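Putative acetyltransferase (Streptococcus mutans, PDB 3LD2) binds coenzyme A and, as a GNAT-family member, probably transfers an acyl group, perhaps acetyl, to an acceptor. Local coordinates at residues W56-T61 with F176-Y181; H148-N153 with Q180-L185. All coordinates share one frame; numbering follows the deposited sequence.

Contact 1 of 2, residues W56-T61 with F176-Y181; sequences WSEQNT and FLKGQY. With COA (coenzyme A), chain E.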
# COMPACT_ATOMS: atom_id res chain seq x y z
N TRP A 56 -6.16 -9.11 -2.48
CA TRP A 56 -7.00 -8.10 -3.13
C TRP A 56 -8.37 -8.65 -3.48
O TRP A 56 -8.51 -9.71 -4.08
CB TRP A 56 -6.31 -7.50 -4.38
CG TRP A 56 -4.95 -6.93 -4.08
CD1 TRP A 56 -3.75 -7.38 -4.58
CD2 TRP A 56 -4.64 -5.84 -3.20
NE1 TRP A 56 -2.72 -6.62 -4.06
CE2 TRP A 56 -3.24 -5.68 -3.21
CE3 TRP A 56 -5.41 -4.98 -2.41
CZ2 TRP A 56 -2.59 -4.69 -2.47
CZ3 TRP A 56 -4.76 -3.99 -1.67
CH2 TRP A 56 -3.37 -3.86 -1.70
N SER A 57 -9.39 -7.91 -3.06
CA SER A 57 -10.78 -8.27 -3.32
C SER A 57 -11.52 -7.01 -3.72
O SER A 57 -11.01 -5.91 -3.53
CB SER A 57 -11.42 -8.87 -2.07
OG SER A 57 -11.24 -8.03 -0.95
N GLU A 58 -12.72 -7.19 -4.26
CA GLU A 58 -13.59 -6.09 -4.62
C GLU A 58 -13.96 -5.28 -3.41
O GLU A 58 -14.56 -4.21 -3.53
CB GLU A 58 -14.86 -6.61 -5.29
CG GLU A 58 -14.59 -7.24 -6.65
CD GLU A 58 -15.83 -7.48 -7.46
OE1 GLU A 58 -16.70 -8.26 -6.99
OE2 GLU A 58 -15.94 -6.90 -8.58
N GLN A 59 -13.59 -5.76 -2.23
CA GLN A 59 -13.79 -4.99 -1.01
C GLN A 59 -12.69 -3.91 -0.79
O GLN A 59 -12.92 -2.93 -0.10
CB GLN A 59 -13.90 -5.93 0.21
CG GLN A 59 -14.40 -5.28 1.50
CD GLN A 59 -15.92 -5.18 1.57
OE1 GLN A 59 -16.60 -4.94 0.56
NE2 GLN A 59 -16.47 -5.36 2.78
N ASN A 60 -11.51 -4.08 -1.37
CA ASN A 60 -10.42 -3.15 -1.07
C ASN A 60 -9.77 -2.49 -2.29
O ASN A 60 -8.92 -1.62 -2.13
CB ASN A 60 -9.34 -3.80 -0.19
CG ASN A 60 -8.74 -5.04 -0.83
OD1 ASN A 60 -8.54 -5.10 -2.04
ND2 ASN A 60 -8.46 -6.06 -0.00
N THR A 61 -10.17 -2.90 -3.49
CA THR A 61 -9.67 -2.27 -4.70
C THR A 61 -10.79 -2.26 -5.77
O THR A 61 -11.61 -3.16 -5.80
CB THR A 61 -8.42 -3.01 -5.23
OG1 THR A 61 -8.06 -2.49 -6.50
CG2 THR A 61 -8.69 -4.51 -5.40
N PHE A 176 -18.81 1.57 -8.33
CA PHE A 176 -19.88 0.61 -8.15
C PHE A 176 -19.26 -0.80 -8.05
O PHE A 176 -18.70 -1.30 -9.02
CB PHE A 176 -20.86 0.72 -9.32
CG PHE A 176 -22.12 -0.09 -9.15
CD1 PHE A 176 -23.07 0.28 -8.20
CD2 PHE A 176 -22.35 -1.22 -9.93
CE1 PHE A 176 -24.24 -0.46 -8.04
CE2 PHE A 176 -23.52 -1.97 -9.77
CZ PHE A 176 -24.47 -1.59 -8.83
N LEU A 177 -19.34 -1.41 -6.88
CA LEU A 177 -18.78 -2.76 -6.68
C LEU A 177 -19.71 -3.59 -5.79
O LEU A 177 -20.00 -3.23 -4.64
CB LEU A 177 -17.38 -2.70 -6.06
CG LEU A 177 -16.33 -1.94 -6.88
CD1 LEU A 177 -15.35 -1.21 -5.95
CD2 LEU A 177 -15.60 -2.86 -7.91
N LYS A 178 -20.17 -4.72 -6.35
CA LYS A 178 -21.05 -5.64 -5.64
C LYS A 178 -22.36 -4.95 -5.32
O LYS A 178 -22.80 -4.98 -4.18
CB LYS A 178 -20.39 -6.09 -4.34
CG LYS A 178 -19.29 -7.06 -4.56
CD LYS A 178 -18.75 -7.52 -3.25
CE LYS A 178 -18.08 -6.39 -2.50
NZ LYS A 178 -17.28 -7.03 -1.45
N GLY A 179 -22.97 -4.32 -6.32
CA GLY A 179 -24.22 -3.61 -6.12
C GLY A 179 -24.20 -2.47 -5.12
O GLY A 179 -25.25 -1.97 -4.75
N GLN A 180 -23.02 -2.06 -4.66
CA GLN A 180 -22.97 -0.90 -3.78
C GLN A 180 -22.18 0.24 -4.42
O GLN A 180 -21.21 0.01 -5.16
CB GLN A 180 -22.32 -1.25 -2.44
CG GLN A 180 -22.60 -2.61 -1.91
CD GLN A 180 -21.73 -2.94 -0.73
OE1 GLN A 180 -21.47 -2.08 0.11
NE2 GLN A 180 -21.26 -4.17 -0.66
N TYR A 181 -22.59 1.46 -4.10
CA TYR A 181 -21.81 2.65 -4.47
C TYR A 181 -20.78 2.92 -3.42
O TYR A 181 -21.10 3.21 -2.27
CB TYR A 181 -22.71 3.87 -4.69
CG TYR A 181 -23.39 3.78 -6.01
CD1 TYR A 181 -22.73 4.14 -7.18
CD2 TYR A 181 -24.67 3.25 -6.11
CE1 TYR A 181 -23.35 4.02 -8.43
CE2 TYR A 181 -25.30 3.13 -7.35
CZ TYR A 181 -24.64 3.51 -8.50
OH TYR A 181 -25.26 3.37 -9.71
N1A COA E . -10.51 -3.84 13.02
C2A COA E . -10.32 -2.64 13.87
N3A COA E . -9.00 -1.91 13.82
C4A COA E . -7.95 -2.38 12.93
C5A COA E . -8.15 -3.56 12.08
C6A COA E . -9.45 -4.31 12.13
N6A COA E . -9.59 -5.47 11.27
N7A COA E . -6.95 -3.83 11.28
C8A COA E . -6.01 -2.79 11.64
N9A COA E . -6.66 -1.85 12.59
C1B COA E . -5.81 -1.03 13.28
C2B COA E . -5.75 -0.83 14.78
O2B COA E . -6.85 -0.63 15.62
C3B COA E . -4.34 -0.69 15.15
O3B COA E . -3.89 -0.65 16.47
P3B COA E . -4.03 -2.06 17.37
O7A COA E . -2.97 -1.87 18.62
O8A COA E . -5.56 -2.27 17.98
O9A COA E . -3.73 -3.24 16.58
C4B COA E . -3.53 -0.85 13.88
O4B COA E . -4.45 -1.11 12.76
C5B COA E . -2.08 -1.09 13.65
O5B COA E . -2.32 -2.47 13.44
P1A COA E . -1.44 -3.49 12.49
O1A COA E . -1.35 -4.96 13.25
O2A COA E . -0.12 -2.90 12.30
O3A COA E . -2.18 -3.67 11.04
P2A COA E . -2.03 -4.99 10.08
O4A COA E . -3.10 -6.15 10.57
O5A COA E . -0.67 -5.53 10.11
O6A COA E . -2.45 -4.56 8.56
CBP COA E . -3.76 -3.64 6.88
CCP COA E . -3.36 -3.51 8.36
CDP COA E . -2.46 -3.48 6.04
CEP COA E . -4.84 -2.59 6.50
CAP COA E . -4.30 -5.08 6.66
OAP COA E . -5.60 -5.26 7.14
C9P COA E . -4.36 -5.36 5.16
O9P COA E . -3.62 -6.17 4.72
N8P COA E . -5.65 -5.24 4.49
C7P COA E . -5.75 -6.06 3.30
C6P COA E . -6.01 -5.22 2.05
C5P COA E . -5.40 -3.82 2.19
O5P COA E . -4.23 -3.68 2.06
N4P COA E . -6.24 -2.65 2.37
C3P COA E . -5.80 -1.32 1.91
C2P COA E . -4.28 -1.12 1.82
S1P COA E . -3.86 -0.75 0.08

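Contact 2 of 2, residues H148-N153 with Q180-L185; sequences HVLSSN and QYVDDL. With COA (coenzyme A), chain E.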
# COMPACT_ATOMS: atom_id res chain seq x y z
N HIS A 148 -5.42 6.69 -1.71
CA HIS A 148 -6.84 6.50 -1.97
C HIS A 148 -7.31 5.23 -1.26
O HIS A 148 -6.70 4.18 -1.44
CB HIS A 148 -7.06 6.32 -3.46
CG HIS A 148 -6.87 7.57 -4.25
ND1 HIS A 148 -7.92 8.28 -4.79
CD2 HIS A 148 -5.75 8.24 -4.60
CE1 HIS A 148 -7.46 9.33 -5.44
NE2 HIS A 148 -6.14 9.33 -5.34
N VAL A 149 -8.37 5.33 -0.47
CA VAL A 149 -8.91 4.19 0.25
C VAL A 149 -10.40 4.05 -0.09
O VAL A 149 -11.17 5.00 0.08
CB VAL A 149 -8.73 4.35 1.78
CG1 VAL A 149 -9.01 3.04 2.51
CG2 VAL A 149 -7.32 4.82 2.12
N LEU A 150 -10.81 2.89 -0.60
CA LEU A 150 -12.23 2.57 -0.76
C LEU A 150 -12.93 2.66 0.58
O LEU A 150 -12.38 2.18 1.57
CB LEU A 150 -12.41 1.16 -1.28
CG LEU A 150 -12.06 0.93 -2.74
CD1 LEU A 150 -12.64 -0.41 -3.18
CD2 LEU A 150 -12.60 2.09 -3.59
N SER A 151 -14.12 3.28 0.62
CA SER A 151 -14.87 3.41 1.87
C SER A 151 -15.33 2.05 2.44
O SER A 151 -15.72 1.94 3.59
CB SER A 151 -16.03 4.41 1.74
OG SER A 151 -17.00 4.01 0.79
N SER A 152 -15.25 1.01 1.61
CA SER A 152 -15.60 -0.33 2.01
C SER A 152 -14.47 -0.99 2.79
O SER A 152 -14.65 -2.05 3.41
CB SER A 152 -15.90 -1.15 0.76
OG SER A 152 -14.88 -1.00 -0.22
N ASN A 153 -13.29 -0.38 2.73
CA ASN A 153 -12.10 -0.96 3.36
C ASN A 153 -12.00 -0.55 4.81
O ASN A 153 -11.19 0.28 5.19
CB ASN A 153 -10.84 -0.60 2.61
CG ASN A 153 -9.71 -1.55 2.92
OD1 ASN A 153 -8.87 -1.83 2.07
ND2 ASN A 153 -9.70 -2.08 4.12
N GLN A 180 -23.02 -2.06 -4.66
CA GLN A 180 -22.97 -0.90 -3.78
C GLN A 180 -22.18 0.24 -4.42
O GLN A 180 -21.21 0.01 -5.16
CB GLN A 180 -22.32 -1.25 -2.44
CG GLN A 180 -22.60 -2.61 -1.91
CD GLN A 180 -21.73 -2.94 -0.73
OE1 GLN A 180 -21.47 -2.08 0.11
NE2 GLN A 180 -21.26 -4.17 -0.66
N TYR A 181 -22.59 1.46 -4.10
CA TYR A 181 -21.81 2.65 -4.47
C TYR A 181 -20.78 2.92 -3.42
O TYR A 181 -21.10 3.21 -2.27
CB TYR A 181 -22.71 3.87 -4.69
CG TYR A 181 -23.39 3.78 -6.01
CD1 TYR A 181 -22.73 4.14 -7.18
CD2 TYR A 181 -24.67 3.25 -6.11
CE1 TYR A 181 -23.35 4.02 -8.43
CE2 TYR A 181 -25.30 3.13 -7.35
CZ TYR A 181 -24.64 3.51 -8.50
OH TYR A 181 -25.26 3.37 -9.71
N VAL A 182 -19.52 2.83 -3.81
CA VAL A 182 -18.44 3.00 -2.85
C VAL A 182 -17.81 4.36 -3.04
O VAL A 182 -17.69 4.84 -4.16
CB VAL A 182 -17.42 1.86 -2.99
CG1 VAL A 182 -16.37 1.94 -1.89
CG2 VAL A 182 -18.16 0.53 -2.94
N ASP A 183 -17.46 5.00 -1.93
CA ASP A 183 -16.73 6.26 -1.97
C ASP A 183 -15.21 6.06 -1.99
O ASP A 183 -14.69 5.02 -1.57
CB ASP A 183 -17.07 7.13 -0.76
CG ASP A 183 -18.53 7.59 -0.75
OD1 ASP A 183 -19.18 7.65 -1.82
OD2 ASP A 183 -19.00 7.93 0.35
N ASP A 184 -14.52 7.08 -2.45
CA ASP A 184 -13.07 7.08 -2.46
C ASP A 184 -12.60 8.06 -1.39
O ASP A 184 -12.84 9.26 -1.49
CB ASP A 184 -12.58 7.51 -3.83
CG ASP A 184 -11.09 7.33 -4.00
OD1 ASP A 184 -10.48 6.55 -3.23
OD2 ASP A 184 -10.54 7.97 -4.93
N LEU A 185 -11.96 7.55 -0.35
CA LEU A 185 -11.46 8.41 0.70
C LEU A 185 -9.98 8.65 0.51
O LEU A 185 -9.21 7.71 0.34
CB LEU A 185 -11.71 7.81 2.07
CG LEU A 185 -13.14 7.34 2.33
CD1 LEU A 185 -13.22 6.74 3.73
CD2 LEU A 185 -14.09 8.50 2.13
N1A COA E . -10.51 -3.84 13.02
C2A COA E . -10.32 -2.64 13.87
N3A COA E . -9.00 -1.91 13.82
C4A COA E . -7.95 -2.38 12.93
C5A COA E . -8.15 -3.56 12.08
C6A COA E . -9.45 -4.31 12.13
N6A COA E . -9.59 -5.47 11.27
N7A COA E . -6.95 -3.83 11.28
C8A COA E . -6.01 -2.79 11.64
N9A COA E . -6.66 -1.85 12.59
C1B COA E . -5.81 -1.03 13.28
C2B COA E . -5.75 -0.83 14.78
O2B COA E . -6.85 -0.63 15.62
C3B COA E . -4.34 -0.69 15.15
O3B COA E . -3.89 -0.65 16.47
P3B COA E . -4.03 -2.06 17.37
O7A COA E . -2.97 -1.87 18.62
O8A COA E . -5.56 -2.27 17.98
O9A COA E . -3.73 -3.24 16.58
C4B COA E . -3.53 -0.85 13.88
O4B COA E . -4.45 -1.11 12.76
C5B COA E . -2.08 -1.09 13.65
O5B COA E . -2.32 -2.47 13.44
P1A COA E . -1.44 -3.49 12.49
O1A COA E . -1.35 -4.96 13.25
O2A COA E . -0.12 -2.90 12.30
O3A COA E . -2.18 -3.67 11.04
P2A COA E . -2.03 -4.99 10.08
O4A COA E . -3.10 -6.15 10.57
O5A COA E . -0.67 -5.53 10.11
O6A COA E . -2.45 -4.56 8.56
CBP COA E . -3.76 -3.64 6.88
CCP COA E . -3.36 -3.51 8.36
CDP COA E . -2.46 -3.48 6.04
CEP COA E . -4.84 -2.59 6.50
CAP COA E . -4.30 -5.08 6.66
OAP COA E . -5.60 -5.26 7.14
C9P COA E . -4.36 -5.36 5.16
O9P COA E . -3.62 -6.17 4.72
N8P COA E . -5.65 -5.24 4.49
C7P COA E . -5.75 -6.06 3.30
C6P COA E . -6.01 -5.22 2.05
C5P COA E . -5.40 -3.82 2.19
O5P COA E . -4.23 -3.68 2.06
N4P COA E . -6.24 -2.65 2.37
C3P COA E . -5.80 -1.32 1.91
C2P COA E . -4.28 -1.12 1.82
S1P COA E . -3.86 -0.75 0.08

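Contact 1 of 2, residues W56-T61 with F176-Y181
Lys178 NZ reaches across to Gln59 OE1, 3.0 Å away, and makes the one hydrogen bond between the two segments. The ammonium comes from above the amide of Gln59, 56° out of its carbonyl plane, so it meets no lone pair squarely. Gln59 gets its oxygen there by a bend at chi2 (83°), which turns the amide back toward the lysine although its CB points away. Glu58 lies across the same lysine nearer its backbone: OE1 of Glu58 is 3.7 Å from CG of Lys178, whereas Lys178 NZ is 5.7 Å from Glu58 OE1, too far for a salt bridge. Leu177 lays its methyl groups against polar atoms of Glu58, CD1 near O and CD2 near OE2. Lys178 and Gly179 are the two central residues of a type I' turn from Leu177 to Gln180, which closes the hairpin. On the other segment, Ser57 O accepts from the backbone N of both Asn60 and Thr61, and Asn60 OD1 receives Ser57 N, which folds 57-61 into a compact turn; Trp56, just before it, and Asn60 line the coenzyme A pocket. The contact lies at the surface, where the loop between helices 45-55 and 70-77 meets the hairpin joining strands 166-177 and 180-190.

Contact 2 of 2, residues H148-N153 with Q180-L185
His148 and Asp184 share a short hydrogen bond, ND1 of the histidine donating to OD2 of the aspartate at 2.6 Å. OD2 is met on its syn side and lies almost in the imidazole plane; ring and carboxylate are only 22° apart, so the two flat groups meet edge to edge. The chi1 of Asp184 (-171°), with CG opposite the backbone N, brings its carboxylate to the histidine. The pair belongs to the antiparallel junction between strands 144-150 and 180-190 in the mixed sheet of the GNAT fold. Val149 and Leu185 form a hydrogen-bonded pair, Val149 N to Leu185 O and Leu185 N to Val149 O, each 2.7 Å; Leu150 and Asp184 are the adjoining non-hydrogen-bonded pair. Beyond the strand end the pairing continues: Ser151 N donates a hydrogen bond to Asp183 O, and Asp183 N turns to the hydroxyl OG of Ser151 at 2.9 Å. The Asp183 carboxylate itself is held by Arg170 and the backbone N of Lys173 on strand 166-177.

Packing surrounds these bonds. Val182 CG1 sits 3.4 Å from Ser151 OG and also touches Leu150 CB and Ser152 OG, whose polar partner is Gln59 O. On the face carrying Val149 and Leu185, helix 154-162 covers the sheet, with Val149 against Ala156 and Tyr160 and Leu185 against Val157. The type I turn from Leu150 to Asn153 leads into that helix, with Asn153 at its N-cap position. Asn153 is a coenzyme A-binding residue: its OD1 accepts a weak, bent hydrogen bond from the pantetheine amide N4P of the cofactor at 2.8 Å, 122° at the hydrogen.

How the contacts relate
Contacts 1 and 2 are centred about 8 Å apart and share Gln180 and Tyr181, near the beginning of strand 180-190. That strand lies between strands 144-150 and 166-177 in the sheet. Along the chain the loop 56-61 comes first, then 148-153, and 176-185 completes both contacts. The two touch directly: Gln59 O and Ser152 OG, 2.8 Å apart, are probably hydrogen-bonded, while Leu150 CD1 packs against the backbone of Asn60 and Thr61. The hairpin 166-190 thus touches both the 56-61 loop and the turn after strand 144-150, each of which also contacts the cofactor.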